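Local coordinates for Afp (PDB 2YJK), which belongs to the Dps family of ferritin-like proteins and takes up iron within a twelve-subunit assembly, probably binding it in the ferric form, at residues G129-E132 with V133-S137. Residues are numbered along the deposited sequence; the frame is centred on the assembly and turned at random.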
ATOM      1  N   GLY C 129     -34.226  -3.193  24.375  1.00 38.38           N
ATOM      2  CA  GLY C 129     -34.857  -1.895  24.685  1.00 38.57           C
ATOM      3  C   GLY C 129     -35.026  -0.978  23.470  1.00 38.38           C
ATOM      4  O   GLY C 129     -35.914  -0.140  23.462  1.00 38.49           O
ATOM      5  N   LEU C 130     -34.197  -1.162  22.442  1.00 36.42           N
ATOM      6  CA  LEU C 130     -34.289  -0.358  21.215  1.00 37.60           C
ATOM      7  C   LEU C 130     -35.227  -0.973  20.147  1.00 38.89           C
ATOM      8  O   LEU C 130     -35.593  -0.312  19.156  1.00 39.23           O
ATOM      9  CB  LEU C 130     -32.873  -0.063  20.641  1.00 35.63           C
ATOM     10  CG  LEU C 130     -32.000   0.791  21.557  1.00 34.43           C
ATOM     11  CD1 LEU C 130     -30.506   0.785  21.225  1.00 31.20           C
ATOM     12  CD2 LEU C 130     -32.561   2.274  21.690  1.00 37.81           C
ATOM     13  N   ASP C 131     -35.602  -2.230  20.350  1.00 40.62           N
ATOM     14  CA  ASP C 131     -36.380  -2.974  19.363  1.00 43.38           C
ATOM     15  C   ASP C 131     -37.681  -2.288  19.025  1.00 45.85           C
ATOM     16  O   ASP C 131     -38.122  -2.328  17.892  1.00 46.77           O
ATOM     17  CB  ASP C 131     -36.694  -4.402  19.827  1.00 44.21           C
ATOM     18  CG  ASP C 131     -37.254  -5.253  18.703  1.00 46.65           C
ATOM     19  OD1 ASP C 131     -36.533  -5.479  17.684  1.00 45.92           O
ATOM     20  OD2 ASP C 131     -38.423  -5.684  18.818  1.00 52.09           O
ATOM     21  N   GLU C 132     -38.304  -1.665  20.013  1.00 48.50           N
ATOM     22  CA  GLU C 132     -39.569  -1.006  19.741  1.00 52.26           C
ATOM     23  C   GLU C 132     -39.441   0.453  19.361  1.00 51.23           C
ATOM     24  O   GLU C 132     -40.423   1.059  19.003  1.00 53.26           O
ATOM     25  CB  GLU C 132     -40.575  -1.211  20.901  1.00 54.52           C
ATOM     26  CG  GLU C 132     -41.208  -2.668  20.937  1.00 62.62           C
ATOM     27  CD  GLU C 132     -41.848  -3.097  19.569  1.00 71.15           C
ATOM     28  OE1 GLU C 132     -41.169  -2.967  18.500  1.00 72.39           O
ATOM     29  OE2 GLU C 132     -43.019  -3.559  19.569  1.00 73.36           O
ATOM     30  N   VAL C 133     -38.235   1.004  19.388  1.00 49.08           N
ATOM     31  CA  VAL C 133     -38.074   2.455  19.420  1.00 48.51           C
ATOM     32  C   VAL C 133     -37.192   3.085  18.314  1.00 46.81           C
ATOM     33  O   VAL C 133     -37.584   4.125  17.730  1.00 47.57           O
ATOM     34  CB  VAL C 133     -37.549   2.875  20.829  1.00 48.52           C
ATOM     35  CG1 VAL C 133     -37.480   4.375  20.966  1.00 48.76           C
ATOM     36  CG2 VAL C 133     -38.451   2.252  21.932  1.00 51.09           C
ATOM     37  N   ASP C 134     -36.013   2.486  18.046  1.00 42.96           N
ATOM     38  CA  ASP C 134     -35.125   2.973  17.013  1.00 40.80           C
ATOM     39  C   ASP C 134     -34.261   1.828  16.510  1.00 37.32           C
ATOM     40  O   ASP C 134     -33.259   1.485  17.112  1.00 34.84           O
ATOM     41  CB  ASP C 134     -34.232   4.075  17.571  1.00 41.70           C
ATOM     42  CG  ASP C 134     -33.188   4.620  16.520  1.00 46.91           C
ATOM     43  OD1 ASP C 134     -33.410   4.509  15.258  1.00 48.94           O
ATOM     44  OD2 ASP C 134     -32.161   5.201  16.986  1.00 50.49           O
ATOM     45  N   LEU C 135     -34.652   1.280  15.379  1.00 35.71           N
ATOM     46  CA  LEU C 135     -33.946   0.190  14.705  1.00 34.55           C
ATOM     47  C   LEU C 135     -32.530   0.549  14.261  1.00 33.76           C
ATOM     48  O   LEU C 135     -31.647  -0.315  14.224  1.00 32.54           O
ATOM     49  CB  LEU C 135     -34.806  -0.311  13.524  1.00 35.05           C
ATOM     50  CG  LEU C 135     -36.082  -1.036  14.032  1.00 38.70           C
ATOM     51  CD1 LEU C 135     -37.004  -1.661  12.920  1.00 40.36           C
ATOM     52  CD2 LEU C 135     -35.691  -2.132  15.009  1.00 34.06           C
ATOM     53  N   THR C 136     -32.301   1.820  13.918  1.00 32.57           N
ATOM     54  CA  THR C 136     -30.973   2.256  13.527  1.00 30.87           C
ATOM     55  C   THR C 136     -30.009   2.194  14.720  1.00 29.91           C
ATOM     56  O   THR C 136     -28.893   1.701  14.572  1.00 29.41           O
ATOM     57  CB  THR C 136     -31.021   3.638  12.837  1.00 31.34           C
ATOM     58  OG1 THR C 136     -31.926   3.549  11.745  1.00 32.70           O
ATOM     59  CG2 THR C 136     -29.642   4.072  12.263  1.00 29.71           C
ATOM     60  N   SER C 137     -30.438   2.627  15.897  1.00 29.35           N
ATOM     61  CA  SER C 137     -29.553   2.526  17.069  1.00 29.63           C
ATOM     62  C   SER C 137     -29.401   1.083  17.500  1.00 28.94           C
ATOM     63  O   SER C 137     -28.362   0.705  18.093  1.00 27.72           O
ATOM     64  CB  SER C 137     -30.035   3.377  18.281  1.00 28.79           C
ATOM     65  OG  SER C 137     -30.118   4.770  17.951  1.00 31.26           O
TER
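Leu130 O accepts two backbone hydrogen bonds across the tight turn that joins helix 105-130 to helix 135-156. Val133 N, 3.0 Å from Leu130 O, approaches from above the carbonyl plane, 63° out of it; Asp134 N, also 3.0 Å from that oxygen, lies in the plane. One acceptor therefore satisfies two successive amides as the chain reverses. This is the hairpin between the last two long helices of the ferritin four-helix bundle. Asp134 is the N-cap of the second helix, a place suited to a short carboxylate: OD1 accepts a weak, bent bond from Thr136 N at 3.2 Å. Asp134 OD2 faces Ser137 OG and forms a salt bridge with Arg75 NH2, a charged partner for a buried carboxylate, while Ser137 OG hydrogen-bonds Arg75 NE. Leu130, with CG beside its own backbone N (chi1 -64°), brings CD1 to 4.0 Å from Ser137 CB; its branched aliphatic end suits this buried position and also packs on Phe24. Leu135 reaches back over the turn, its CD2 3.8 Å from Asp131 O, and packs on Asp131 of a neighbouring subunit. Asp131 OD1 is hydrogen-bonded to Gln138 NE2, and its side chain lies about 4 Å from a bound iron(III) ion.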